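PDB 5N7Q: putative cathepsin d from Ixodes ricinus, which probably acts as an aspartic endopeptidase of the pepsin-like A1 family, cleaving peptide bonds within proteins, and is captured here with the inhibitor pepstatin A. Local coordinates for residues V17-I22 with D30-F35; I34-S39 with I225-T230; A40-P45 with G123-A128; F156-N161 with G170-G175; Y196-V201 with G221-A226. One frame throughout, in Å; residues are numbered along the deposited sequence. Where two conformers were deposited one is given.

Interaction 1. Residues V17-I22 with D30-F35. Unlike the reference sequence in segment 17-22: Val17 (reference Glu).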
# COMPACT_ATOMS: atom_id res chain seq x y z
N VAL A 17 -4.13 -3.61 -7.17
CA VAL A 17 -4.62 -3.38 -5.81
C VAL A 17 -4.85 -4.71 -5.10
O VAL A 17 -5.22 -5.72 -5.72
CB VAL A 17 -5.92 -2.54 -5.78
CG1 VAL A 17 -5.71 -1.11 -6.28
CG2 VAL A 17 -7.01 -3.18 -6.61
N TYR A 18 -4.68 -4.67 -3.79
CA TYR A 18 -4.87 -5.80 -2.90
C TYR A 18 -5.86 -5.37 -1.82
O TYR A 18 -5.81 -4.23 -1.35
CB TYR A 18 -3.53 -6.23 -2.29
CG TYR A 18 -2.52 -6.71 -3.30
CD1 TYR A 18 -1.79 -5.80 -4.07
CD2 TYR A 18 -2.27 -8.07 -3.46
CE1 TYR A 18 -0.87 -6.26 -5.01
CE2 TYR A 18 -1.34 -8.52 -4.39
CZ TYR A 18 -0.65 -7.61 -5.14
OH TYR A 18 0.27 -8.04 -6.06
N TYR A 19 -6.78 -6.24 -1.48
CA TYR A 19 -7.80 -5.90 -0.48
C TYR A 19 -8.28 -7.12 0.24
O TYR A 19 -8.18 -8.26 -0.26
CB TYR A 19 -8.97 -5.16 -1.14
CG TYR A 19 -9.47 -5.82 -2.39
CD1 TYR A 19 -8.84 -5.56 -3.61
CD2 TYR A 19 -10.58 -6.68 -2.38
CE1 TYR A 19 -9.26 -6.15 -4.78
CE2 TYR A 19 -11.02 -7.26 -3.58
CZ TYR A 19 -10.34 -6.99 -4.75
OH TYR A 19 -10.69 -7.50 -5.98
N GLY A 20 -8.77 -6.90 1.46
CA GLY A 20 -9.20 -8.01 2.31
C GLY A 20 -10.43 -7.69 3.13
O GLY A 20 -10.83 -6.52 3.27
N PRO A 21 -11.04 -8.71 3.69
CA PRO A 21 -12.24 -8.54 4.48
C PRO A 21 -12.06 -7.99 5.89
O PRO A 21 -11.10 -8.32 6.58
CB PRO A 21 -12.80 -9.96 4.54
CG PRO A 21 -11.58 -10.80 4.56
CD PRO A 21 -10.68 -10.14 3.56
N ILE A 22 -13.02 -7.16 6.29
CA ILE A 22 -13.15 -6.73 7.69
C ILE A 22 -14.62 -6.72 8.00
O ILE A 22 -15.44 -6.76 7.10
CB ILE A 22 -12.51 -5.35 8.02
CG1 ILE A 22 -13.23 -4.18 7.32
CG2 ILE A 22 -11.02 -5.35 7.68
CD1 ILE A 22 -12.79 -2.79 7.78
N ASP A 30 -20.13 -6.55 6.88
CA ASP A 30 -18.91 -6.99 6.17
C ASP A 30 -18.50 -6.02 5.05
O ASP A 30 -19.33 -5.48 4.33
CB ASP A 30 -19.13 -8.37 5.59
CG ASP A 30 -19.26 -9.45 6.65
OD1 ASP A 30 -18.65 -9.35 7.72
OD2 ASP A 30 -19.98 -10.44 6.37
N PHE A 31 -17.18 -5.83 4.92
CA PHE A 31 -16.58 -4.96 3.90
C PHE A 31 -15.30 -5.54 3.38
O PHE A 31 -14.74 -6.49 3.95
CB PHE A 31 -16.26 -3.58 4.49
CG PHE A 31 -17.45 -2.92 5.14
CD1 PHE A 31 -17.79 -3.16 6.48
CD2 PHE A 31 -18.25 -2.07 4.40
CE1 PHE A 31 -18.93 -2.59 7.02
CE2 PHE A 31 -19.37 -1.49 4.94
CZ PHE A 31 -19.71 -1.75 6.25
N GLN A 32 -14.86 -4.97 2.27
CA GLN A 32 -13.51 -5.20 1.72
C GLN A 32 -12.76 -3.91 1.76
O GLN A 32 -13.28 -2.86 1.36
CB GLN A 32 -13.60 -5.70 0.30
CG GLN A 32 -14.33 -7.03 0.18
CD GLN A 32 -13.55 -8.18 0.73
OE1 GLN A 32 -12.32 -8.14 0.79
NE2 GLN A 32 -14.25 -9.24 1.15
N VAL A 33 -11.51 -3.94 2.21
CA VAL A 33 -10.69 -2.72 2.29
C VAL A 33 -9.29 -2.97 1.79
O VAL A 33 -8.78 -4.06 1.88
CB VAL A 33 -10.61 -2.16 3.73
CG1 VAL A 33 -11.97 -1.66 4.17
CG2 VAL A 33 -10.08 -3.18 4.74
N ILE A 34 -8.68 -1.92 1.25
CA ILE A 34 -7.26 -1.96 0.95
C ILE A 34 -6.52 -1.64 2.26
O ILE A 34 -6.87 -0.68 2.96
CB ILE A 34 -6.91 -1.09 -0.28
CG1 ILE A 34 -5.41 -1.15 -0.59
CG2 ILE A 34 -7.37 0.35 -0.15
CD1 ILE A 34 -5.11 -0.77 -2.02
N PHE A 35 -5.52 -2.47 2.56
CA PHE A 35 -4.65 -2.27 3.71
C PHE A 35 -3.48 -1.43 3.25
O PHE A 35 -2.67 -1.88 2.45
CB PHE A 35 -4.19 -3.61 4.29
CG PHE A 35 -5.31 -4.33 5.02
CD1 PHE A 35 -6.27 -5.04 4.32
CD2 PHE A 35 -5.44 -4.24 6.40
CE1 PHE A 35 -7.33 -5.65 4.97
CE2 PHE A 35 -6.49 -4.88 7.06
CZ PHE A 35 -7.44 -5.57 6.35
O HOH W 1 -4.74 -4.68 1.07
O HOH W 2 -15.69 -9.84 7.13
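Ile22 packs its branched side chain against Val33 and, through CG2, against CZ of Phe35. Its CG2 lies 3.8 Å from Val33 CG2 and equally near Phe35 CZ, while CD1 reaches Val33 CG1 at 3.9 Å. The first torsion explains this spread: at a chi1 of 66° CG1 is flanked by both backbone substituents of CA, which puts CG2 against both Val33 and Phe35 and CD1 across Val33. The Ile22 and Val33 side chains meet at about a right angle; those of Ile22 and Phe35 run past one another in opposite directions.

The backbones form an antiparallel pair with strong twist, the segment axes lying 139° apart. Gly20 and Val33 exchange two hydrogen bonds, N to O each way, and Ile22 and Phe31 exchange two more. Gly20 has no CB, and the Phe35 ring comes edge-on to its backbone, CE1 lying 4.0 Å from Gly20 O. Beyond the last direct bond the strands diverge, and a water accepts from Phe35 N at 2.8 Å and donates weakly to Tyr18 O.

The two strands form a beta hairpin. Strand 6-13 lies beside 17-22 and bonds Tyr19 through Val11, whereas strand 123-126 flanks 30-35 and places Leu125 against Ile22, Val33 and Phe35. Strand 42-45 adds Leu42 and Leu44 to this apolar side, and at the other end Val17 and Ile34 touch the bound inhibitor.

Interaction 2. Residues I34-S39 with I225-T230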
# COMPACT_ATOMS: atom_id res chain seq x y z
N ILE A 34 -8.68 -1.92 1.25
CA ILE A 34 -7.26 -1.96 0.95
C ILE A 34 -6.52 -1.64 2.26
O ILE A 34 -6.87 -0.68 2.96
CB ILE A 34 -6.91 -1.09 -0.28
CG1 ILE A 34 -5.41 -1.15 -0.59
CG2 ILE A 34 -7.37 0.35 -0.15
CD1 ILE A 34 -5.11 -0.77 -2.02
N PHE A 35 -5.52 -2.47 2.56
CA PHE A 35 -4.65 -2.27 3.71
C PHE A 35 -3.48 -1.43 3.25
O PHE A 35 -2.67 -1.88 2.45
CB PHE A 35 -4.19 -3.61 4.29
CG PHE A 35 -5.31 -4.33 5.02
CD1 PHE A 35 -6.27 -5.04 4.32
CD2 PHE A 35 -5.44 -4.24 6.40
CE1 PHE A 35 -7.33 -5.65 4.97
CE2 PHE A 35 -6.49 -4.88 7.06
CZ PHE A 35 -7.44 -5.57 6.35
N ASP A 36 -3.42 -0.19 3.74
CA ASP A 36 -2.62 0.87 3.12
C ASP A 36 -1.60 1.44 4.12
O ASP A 36 -1.93 2.26 4.98
CB ASP A 36 -3.57 2.01 2.64
CG ASP A 36 -2.84 3.21 2.10
OD1 ASP A 36 -1.71 3.00 1.63
OD2 ASP A 36 -3.44 4.29 2.08
N THR A 37 -0.34 1.01 3.99
CA THR A 37 0.71 1.56 4.85
C THR A 37 1.09 3.01 4.56
O THR A 37 1.92 3.56 5.29
CB THR A 37 1.96 0.67 4.88
OG1 THR A 37 2.51 0.59 3.56
CG2 THR A 37 1.64 -0.73 5.39
N GLY A 38 0.50 3.61 3.52
CA GLY A 38 0.67 5.02 3.20
C GLY A 38 -0.36 5.99 3.70
O GLY A 38 -0.34 7.14 3.31
N SER A 39 -1.25 5.54 4.59
CA SER A 39 -2.23 6.40 5.21
C SER A 39 -2.60 5.80 6.56
O SER A 39 -2.21 4.68 6.84
CB SER A 39 -3.45 6.60 4.32
OG SER A 39 -4.25 5.42 4.24
N ILE A 225 9.58 5.46 1.18
CA ILE A 225 8.57 4.85 2.06
C ILE A 225 8.18 3.49 1.52
O ILE A 225 8.27 3.25 0.30
CB ILE A 225 7.31 5.77 2.26
CG1 ILE A 225 6.43 5.81 1.00
CG2 ILE A 225 7.77 7.18 2.66
CD1 ILE A 225 5.12 6.57 1.17
N ALA A 226 7.71 2.62 2.40
CA ALA A 226 7.13 1.34 2.00
C ALA A 226 5.61 1.48 2.05
O ALA A 226 5.06 1.67 3.11
CB ALA A 226 7.60 0.24 2.92
N ASP A 227 4.96 1.44 0.89
CA ASP A 227 3.53 1.75 0.79
C ASP A 227 2.75 0.67 0.06
O ASP A 227 2.72 0.64 -1.17
CB ASP A 227 3.30 3.08 0.11
CG ASP A 227 1.86 3.49 0.11
OD1 ASP A 227 1.03 2.79 0.73
OD2 ASP A 227 1.55 4.55 -0.49
N THR A 228 2.09 -0.18 0.83
CA THR A 228 1.25 -1.23 0.27
C THR A 228 0.08 -0.73 -0.58
O THR A 228 -0.49 -1.49 -1.35
CB THR A 228 0.69 -2.11 1.39
OG1 THR A 228 -0.05 -1.30 2.29
CG2 THR A 228 1.77 -2.82 2.16
N GLY A 229 -0.32 0.52 -0.39
CA GLY A 229 -1.43 1.12 -1.14
C GLY A 229 -1.01 1.84 -2.41
O GLY A 229 -1.85 2.55 -3.00
N THR A 230 0.27 1.72 -2.79
CA THR A 230 0.74 2.25 -4.07
C THR A 230 1.04 1.05 -4.97
O THR A 230 1.69 0.09 -4.52
CB THR A 230 1.95 3.17 -3.88
OG1 THR A 230 1.43 4.40 -3.32
CG2 THR A 230 2.69 3.47 -5.19
O HOH W 3 4.37 4.29 4.27
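Asp36 and Asp227, the predicted catalytic pair, face each other with OD1 of one 2.9 Å from OD1 of the other, and their carboxylate planes are only 23° apart. This is a contact between two acceptors; the inhibitor's modified residue hydrogen-bonds to Asp36 OD1 and to Asp227 OD2.

Each carboxylate is held by its own turn. Gly38 N donates to Asp36 OD1 and Gly229 N to Asp227 OD1, two Asx turns in which the donor stands well above the carboxylate plane. The outer oxygens receive hydroxyls: Ser39 OG reaches Asp36 OD2 at 2.6 Å and Thr230 OG1 reaches Asp227 OD2 at 2.8 Å. The repeated Asp-Thr-Gly sequence, one copy from each half of the molecule, marks the signature of pepsin-like peptidases.

Behind the acids the two threonines interlock in the arrangement known as the fireman's grip. Thr37 N donates to Thr228 OG1, and Thr228 N returns the bond to Thr37 OG1, both at 2.9 Å and close to straight. Each hydroxyl also donates across the interface, Thr228 OG1 to Phe35 O (2.7 Å) and Thr37 OG1 to Ala226 O (2.8 Å). A chi1 near 60° in both threonines turns the hydroxyls to the opposing loop. Further out, one water donates to both Thr37 O and Ala226 O, while Leu127 and Ile313 pack against Thr37 and Asp227 respectively.

Interaction 3. Residues A40-P45 with G123-A128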
# COMPACT_ATOMS: atom_id res chain seq x y z
N ALA A 40 -3.30 6.58 7.39
CA ALA A 40 -3.54 6.18 8.80
C ALA A 40 -5.02 6.06 9.18
O ALA A 40 -5.31 5.65 10.30
CB ALA A 40 -2.82 7.10 9.77
N ASN A 41 -5.94 6.35 8.26
CA ASN A 41 -7.38 6.39 8.57
C ASN A 41 -8.11 5.17 8.03
O ASN A 41 -7.74 4.64 6.96
CB ASN A 41 -8.02 7.64 7.97
CG ASN A 41 -7.59 8.90 8.69
OD1 ASN A 41 -6.53 9.42 8.42
ND2 ASN A 41 -8.40 9.35 9.65
N LEU A 42 -9.15 4.75 8.75
CA LEU A 42 -10.12 3.77 8.27
C LEU A 42 -11.36 4.51 7.80
O LEU A 42 -11.89 5.37 8.52
CB LEU A 42 -10.51 2.81 9.38
CG LEU A 42 -11.63 1.80 9.10
CD1 LEU A 42 -11.39 0.85 7.95
CD2 LEU A 42 -11.85 1.05 10.40
N TRP A 43 -11.85 4.18 6.61
CA TRP A 43 -13.17 4.71 6.19
C TRP A 43 -13.90 3.71 5.30
O TRP A 43 -13.29 2.86 4.67
CB TRP A 43 -13.07 6.08 5.50
CG TRP A 43 -12.31 6.09 4.21
CD1 TRP A 43 -10.96 6.39 4.05
CD2 TRP A 43 -12.79 5.75 2.92
NE1 TRP A 43 -10.61 6.26 2.75
CE2 TRP A 43 -11.70 5.83 2.03
CE3 TRP A 43 -14.03 5.33 2.43
CZ2 TRP A 43 -11.83 5.59 0.66
CZ3 TRP A 43 -14.16 5.08 1.06
CH2 TRP A 43 -13.06 5.20 0.20
N LEU A 44 -15.22 3.84 5.31
CA LEU A 44 -16.16 2.99 4.57
C LEU A 44 -17.29 3.86 4.05
O LEU A 44 -17.57 4.93 4.63
CB LEU A 44 -16.73 1.89 5.46
CG LEU A 44 -15.72 0.85 5.95
CD1 LEU A 44 -16.30 0.05 7.07
CD2 LEU A 44 -15.21 -0.01 4.79
N PRO A 45 -17.98 3.42 2.98
CA PRO A 45 -19.15 4.19 2.52
C PRO A 45 -20.28 4.18 3.55
O PRO A 45 -20.53 3.17 4.16
CB PRO A 45 -19.60 3.42 1.25
CG PRO A 45 -18.41 2.55 0.88
CD PRO A 45 -17.82 2.18 2.20
N GLY A 123 -13.43 0.54 0.96
CA GLY A 123 -12.73 1.62 1.64
C GLY A 123 -11.30 1.28 1.89
O GLY A 123 -10.75 0.35 1.31
N ILE A 124 -10.68 2.08 2.76
CA ILE A 124 -9.24 1.99 3.00
C ILE A 124 -9.02 1.85 4.50
O ILE A 124 -9.70 2.49 5.27
CB ILE A 124 -8.50 3.25 2.50
CG1 ILE A 124 -8.72 3.40 0.98
CG2 ILE A 124 -7.01 3.20 2.90
CD1 ILE A 124 -8.13 4.65 0.35
N LEU A 125 -8.09 0.98 4.88
CA LEU A 125 -7.69 0.80 6.27
C LEU A 125 -6.22 1.16 6.35
O LEU A 125 -5.32 0.39 5.90
CB LEU A 125 -7.97 -0.64 6.75
CG LEU A 125 -7.82 -0.92 8.26
CD1 LEU A 125 -8.65 -2.15 8.66
CD2 LEU A 125 -6.36 -1.09 8.64
N GLY A 126 -5.96 2.34 6.88
CA GLY A 126 -4.59 2.83 6.95
C GLY A 126 -3.77 2.18 8.06
O GLY A 126 -4.26 1.95 9.16
N LEU A 127 -2.51 1.90 7.75
CA LEU A 127 -1.54 1.23 8.60
C LEU A 127 -0.27 2.06 8.83
O LEU A 127 0.73 1.54 9.38
CB LEU A 127 -1.17 -0.13 8.01
CG LEU A 127 -2.27 -1.20 7.96
CD1 LEU A 127 -1.80 -2.37 7.13
CD2 LEU A 127 -2.63 -1.65 9.38
N ALA A 128 -0.35 3.35 8.52
CA ALA A 128 0.75 4.29 8.76
C ALA A 128 0.74 4.74 10.22
O ALA A 128 -0.10 4.31 11.01
CB ALA A 128 0.66 5.47 7.82
O HOH W 4 -6.53 2.79 10.49
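Strands 42-45 and 123-126 run antiparallel, their axes 169° apart and 4.9 Å at closest approach. Trp43 N donates to Ile124 O at 3.0 Å, a firm bond, whereas the return from Ile124 N to Trp43 O is weak at 3.3 Å. Next along, Gly126 N bonds to Asn41 O from well above the carbonyl plane. Beyond this point water takes over: one molecule donates to both Ala40 O and Gly126 O. CA-H groups of Leu42 and Gly123 add contacts to Ile124 O and Trp43 O respectively.

The Trp43 indole supplies the main side-chain contact. A chi1 of 63° folds the ring back over the partner strand. Gly123 CA sits under the six-membered ring, 3.9 Å from its centroid and 13° off the normal, a CH-pi contact made close by the bare glycine. Ile124 meets the NE1 and CZ2 side of the indole, with CG1 3.8 Å from CZ2. The indole N-H itself is taken by Tyr79 OH. On the other face of the sheet Leu42 turns CD1 onto Leu125 CB at 3.9 Å. Past the end of the strand pairing, Ala40 CB comes within 4.3 Å of Ala128 CB.

Ile124 also touches Asp36 and the bound inhibitor, so the face that holds the tryptophan adjoins the active site. Strand 123-126 lies between 29-36 and 42-45, parallel to the first and antiparallel to the second. Those two strands are joined through the turn that begins at Asp36, and the arrangement is the psi loop of pepsin-like aspartic peptidases.

Interaction 4. Residues F156-N161 with G170-G175. Unlike the reference sequence in segment 156-161: Leu160 (reference Arg).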
# COMPACT_ATOMS: atom_id res chain seq x y z
N PHE A 156 3.53 -5.99 12.00
CA PHE A 156 2.72 -6.67 11.01
C PHE A 156 3.58 -6.88 9.77
O PHE A 156 4.46 -6.08 9.47
CB PHE A 156 1.40 -5.96 10.70
CG PHE A 156 1.53 -4.56 10.19
CD1 PHE A 156 1.67 -4.32 8.82
CD2 PHE A 156 1.56 -3.46 11.06
CE1 PHE A 156 1.80 -3.03 8.35
CE2 PHE A 156 1.69 -2.16 10.56
CZ PHE A 156 1.82 -1.96 9.20
N SER A 157 3.35 -8.01 9.12
CA SER A 157 4.17 -8.41 7.99
C SER A 157 3.32 -8.69 6.74
O SER A 157 2.27 -9.32 6.85
CB SER A 157 4.94 -9.67 8.33
OG SER A 157 5.75 -9.46 9.47
N VAL A 158 3.77 -8.20 5.59
CA VAL A 158 2.96 -8.21 4.37
C VAL A 158 3.59 -9.04 3.24
O VAL A 158 4.72 -8.84 2.86
CB VAL A 158 2.71 -6.77 3.87
CG1 VAL A 158 1.85 -6.82 2.61
CG2 VAL A 158 2.09 -5.88 4.95
N TYR A 159 2.82 -10.02 2.79
CA TYR A 159 3.10 -10.81 1.61
C TYR A 159 2.14 -10.38 0.51
O TYR A 159 0.91 -10.40 0.73
CB TYR A 159 2.90 -12.31 1.93
CG TYR A 159 2.81 -13.18 0.70
CD1 TYR A 159 3.85 -13.24 -0.21
CD2 TYR A 159 1.65 -13.90 0.42
CE1 TYR A 159 3.76 -13.99 -1.37
CE2 TYR A 159 1.55 -14.69 -0.72
CZ TYR A 159 2.61 -14.73 -1.61
OH TYR A 159 2.50 -15.48 -2.76
N LEU A 160 2.67 -10.04 -0.68
CA LEU A 160 1.88 -9.75 -1.87
C LEU A 160 2.30 -10.71 -2.97
O LEU A 160 3.46 -10.76 -3.33
CB LEU A 160 2.07 -8.31 -2.33
CG LEU A 160 1.79 -7.22 -1.28
CD1 LEU A 160 2.07 -5.85 -1.87
CD2 LEU A 160 0.37 -7.27 -0.73
N ASN A 161 1.35 -11.49 -3.46
CA ASN A 161 1.56 -12.35 -4.60
C ASN A 161 1.55 -11.50 -5.85
O ASN A 161 0.62 -10.72 -6.07
CB ASN A 161 0.48 -13.41 -4.65
CG ASN A 161 0.84 -14.59 -5.53
OD1 ASN A 161 1.65 -14.48 -6.48
ND2 ASN A 161 0.23 -15.73 -5.25
N GLY A 170 -2.37 -12.60 -1.22
CA GLY A 170 -1.47 -11.98 -0.27
C GLY A 170 -1.97 -12.14 1.14
O GLY A 170 -3.01 -12.74 1.37
N GLU A 171 -1.25 -11.56 2.08
CA GLU A 171 -1.59 -11.62 3.50
C GLU A 171 -1.03 -10.43 4.21
O GLU A 171 0.12 -10.08 3.99
CB GLU A 171 -1.01 -12.89 4.13
CG GLU A 171 -1.18 -12.99 5.63
CD GLU A 171 -0.59 -14.27 6.18
OE1 GLU A 171 -1.36 -15.25 6.21
OE2 GLU A 171 0.62 -14.32 6.51
N VAL A 172 -1.81 -9.86 5.12
CA VAL A 172 -1.25 -9.01 6.17
C VAL A 172 -1.31 -9.81 7.46
O VAL A 172 -2.40 -10.17 7.89
CB VAL A 172 -1.99 -7.67 6.33
CG1 VAL A 172 -1.28 -6.83 7.38
CG2 VAL A 172 -2.07 -6.88 5.01
N LEU A 173 -0.15 -10.10 8.05
CA LEU A 173 -0.10 -10.85 9.30
C LEU A 173 0.06 -9.89 10.46
O LEU A 173 1.13 -9.31 10.66
CB LEU A 173 1.03 -11.87 9.28
CG LEU A 173 1.16 -12.74 10.53
CD1 LEU A 173 -0.06 -13.61 10.71
CD2 LEU A 173 2.38 -13.63 10.37
N PHE A 174 -1.01 -9.73 11.23
CA PHE A 174 -0.96 -8.85 12.39
C PHE A 174 -0.37 -9.55 13.61
O PHE A 174 -0.92 -10.55 14.06
CB PHE A 174 -2.37 -8.31 12.70
CG PHE A 174 -2.88 -7.37 11.64
CD1 PHE A 174 -2.51 -6.04 11.67
CD2 PHE A 174 -3.67 -7.80 10.60
CE1 PHE A 174 -2.94 -5.16 10.68
CE2 PHE A 174 -4.12 -6.93 9.62
CZ PHE A 174 -3.76 -5.61 9.67
N GLY A 175 0.75 -9.04 14.13
CA GLY A 175 1.35 -9.62 15.33
C GLY A 175 2.31 -10.76 15.07
O GLY A 175 2.61 -11.55 15.95
O HOH W 5 2.54 -12.32 6.15
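Phe156 and Phe174 pair at one end of this hairpin and Leu160 and Gly170 at the other, with strand axes 179° apart and 4.6 Å at closest approach.

Backbone hydrogen bonds come in two reciprocal pairs. Ser157 and Leu173 exchange N-H and C=O, the bond from Leu173 N to Ser157 O being 2.8 Å long and almost straight at 178°. Tyr159 and Glu171 do the same, Glu171 N to Tyr159 O again measuring 2.8 Å. Supplementing these, the CA-H of Phe156 approaches Leu173 O, and that of Val158 approaches Glu171 O.

Apolar contacts gather on the face carrying Phe156, Val158, Val172 and Phe174. Val172 CG1 is shared: it lies 4.1 Å from Phe156 CD1 and 4.3 Å from Val158 CG2, and it also stands 3.5 Å above the Phe174 ring plane, toward the rim. Phe156 CB meets Phe174 CD1 at 4.0 Å, and because chi1 is 59° its ring is swung away from Phe174 to lie alongside Val172, pointing the same way. That ring goes on to meet Phe326 and, edge-to-face, Phe141.

The opposite face is mixed. Leu173 rests its CB near Ser157 O, and Tyr159 brings CD2 to 3.7 Å from Gly170 CA and stacks its ring on His181. A water donates to Ser157 O and to Glu171 OE2, linking the carboxylate to strand 155-160; OE2 also has a weak hydrogen bond with His181 NE2. Ser157 OG bonds to Gly176 O.

One face is thus wholly apolar, whereas the other mixes Leu173 with Ser157, Tyr159 and Glu171, the last two partly exposed.

Interaction 5. Residues Y196-V201 with G221-A226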
# COMPACT_ATOMS: atom_id res chain seq x y z
N TYR A 196 4.63 8.39 7.33
CA TYR A 196 4.78 7.21 6.51
C TYR A 196 5.78 6.27 7.17
O TYR A 196 6.48 6.64 8.13
CB TYR A 196 5.28 7.56 5.11
CG TYR A 196 4.47 8.61 4.35
CD1 TYR A 196 3.14 8.41 4.04
CD2 TYR A 196 5.09 9.76 3.85
CE1 TYR A 196 2.41 9.36 3.34
CE2 TYR A 196 4.38 10.71 3.13
CZ TYR A 196 3.03 10.50 2.87
OH TYR A 196 2.33 11.46 2.15
N TRP A 197 5.86 5.07 6.65
CA TRP A 197 6.92 4.13 6.98
C TRP A 197 8.14 4.49 6.14
O TRP A 197 8.36 3.94 5.06
CB TRP A 197 6.46 2.70 6.75
CG TRP A 197 5.51 2.24 7.81
CD1 TRP A 197 4.13 2.29 7.79
CD2 TRP A 197 5.86 1.62 9.05
NE1 TRP A 197 3.63 1.74 8.95
CE2 TRP A 197 4.67 1.31 9.72
CE3 TRP A 197 7.09 1.26 9.65
CZ2 TRP A 197 4.66 0.67 10.96
CZ3 TRP A 197 7.09 0.66 10.85
CH2 TRP A 197 5.86 0.33 11.50
N GLN A 198 8.87 5.51 6.60
CA GLN A 198 9.89 6.21 5.83
C GLN A 198 11.29 5.86 6.31
O GLN A 198 11.50 5.69 7.52
CB GLN A 198 9.65 7.72 5.93
CG GLN A 198 10.49 8.58 4.99
CD GLN A 198 10.03 10.02 4.96
OE1 GLN A 198 8.82 10.30 5.01
NE2 GLN A 198 10.97 10.93 4.90
N PHE A 199 12.23 5.78 5.39
CA PHE A 199 13.61 5.39 5.70
C PHE A 199 14.56 5.87 4.62
O PHE A 199 14.14 6.33 3.57
CB PHE A 199 13.71 3.85 5.86
CG PHE A 199 13.08 3.10 4.73
CD1 PHE A 199 13.81 2.79 3.59
CD2 PHE A 199 11.73 2.76 4.77
CE1 PHE A 199 13.21 2.13 2.53
CE2 PHE A 199 11.14 2.10 3.71
CZ PHE A 199 11.88 1.79 2.58
N HIS A 200 15.85 5.72 4.92
CA HIS A 200 16.92 6.12 4.00
C HIS A 200 17.30 4.98 3.06
O HIS A 200 17.45 3.81 3.46
CB HIS A 200 18.13 6.57 4.82
CG HIS A 200 19.28 7.03 3.99
ND1 HIS A 200 19.29 8.23 3.33
CD2 HIS A 200 20.47 6.44 3.72
CE1 HIS A 200 20.43 8.37 2.68
NE2 HIS A 200 21.16 7.29 2.88
N VAL A 201 17.46 5.32 1.78
CA VAL A 201 17.96 4.43 0.73
C VAL A 201 19.36 4.91 0.29
O VAL A 201 19.59 6.13 0.17
CB VAL A 201 16.97 4.40 -0.45
CG1 VAL A 201 17.57 3.71 -1.67
CG2 VAL A 201 15.67 3.73 0.00
N GLY A 221 22.35 9.18 -1.97
CA GLY A 221 21.36 8.72 -1.01
C GLY A 221 20.05 9.45 -1.17
O GLY A 221 19.99 10.56 -1.70
N CYS A 222 18.99 8.85 -0.64
CA CYS A 222 17.66 9.42 -0.79
C CYS A 222 16.74 8.83 0.25
O CYS A 222 17.15 7.94 0.98
CB CYS A 222 17.12 9.16 -2.22
SG CYS A 222 17.16 7.44 -2.71
N GLU A 223 15.52 9.35 0.31
CA GLU A 223 14.49 8.91 1.28
C GLU A 223 13.44 8.12 0.49
O GLU A 223 13.20 8.38 -0.70
CB GLU A 223 13.80 10.10 2.02
CG GLU A 223 14.59 10.84 3.13
CD GLU A 223 14.67 10.12 4.50
OE1 GLU A 223 13.72 10.18 5.38
OE2 GLU A 223 15.77 9.56 4.73
N ALA A 224 12.80 7.16 1.15
CA ALA A 224 11.76 6.33 0.57
C ALA A 224 10.74 5.95 1.63
O ALA A 224 10.99 6.04 2.82
CB ALA A 224 12.35 5.04 -0.01
N ILE A 225 9.58 5.46 1.18
CA ILE A 225 8.57 4.85 2.06
C ILE A 225 8.18 3.49 1.52
O ILE A 225 8.27 3.25 0.30
CB ILE A 225 7.31 5.77 2.26
CG1 ILE A 225 6.43 5.81 1.00
CG2 ILE A 225 7.77 7.18 2.66
CD1 ILE A 225 5.12 6.57 1.17
N ALA A 226 7.71 2.62 2.40
CA ALA A 226 7.13 1.34 2.00
C ALA A 226 5.61 1.48 2.05
O ALA A 226 5.06 1.67 3.11
CB ALA A 226 7.60 0.24 2.92
O HOH W 3 4.37 4.29 4.27
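Strands 198-201 and 222-226 form a twisted antiparallel pair, 138° between axes, bonded both ways at Phe199-Ala224 and Val201-Cys222 and closed by Ala226 N to Trp197 O. Ile225 fits beneath Tyr196, its CD1 over one ring face, 4.1 Å from the centroid and 22° off the normal, while CG2 comes within 3.5 Å of Tyr196 CB. Tyr196 OH bonds to the backbone of the inhibitor.

On the same face Gln198, extended beyond CG, sends NE2 to the anti lone pair of Glu223 OE1 at 2.9 Å in the conformer given; the acceptor lies near the amide plane. In that conformer Glu223 reaches it through a bent chain, and OE1 also bonds to Thr192. On the other face Val201 CG2 meets Ala224 CB at 3.6 Å. Phe199 has Ala224 O over one ring face, and its CE2 comes 4.1 Å from Ala226 CB. Val201 also packs on Cys222 SG, which is tied to Cys218 by a disulfide.

The two faces therefore differ: that of Gln198 and Glu223 sets polar side chains beside the Ile225-Tyr196 contact, while that of Phe199, Val201, Cys222 and Ala224 is held by apolar contacts and the disulfide.

How the interactions relate
Interactions 1 to 4 are buried, with interaction 2 nearest the centre of the chain; interaction 5 is only partly buried and reaches the surface through His200. Strand 29-36 serves both interaction 1 and interaction 2, and strand 222-226 both 2 and 5. Interaction 3 borders 1 and 2 through Ile34 and Leu125, and interaction 4 packs against the threonines of interaction 2, Phe156 touching Thr37 and Val158 touching Thr228. Hydroxyl and carboxylate bonds dominate interaction 2, whereas 1, 3 and 4 combine backbone pairing with hydrocarbon; interaction 5 adds to such pairing a side-chain bond between partly exposed residues. Interactions 3 and 5 meet where Trp197 NE1 bonds to Leu127 O.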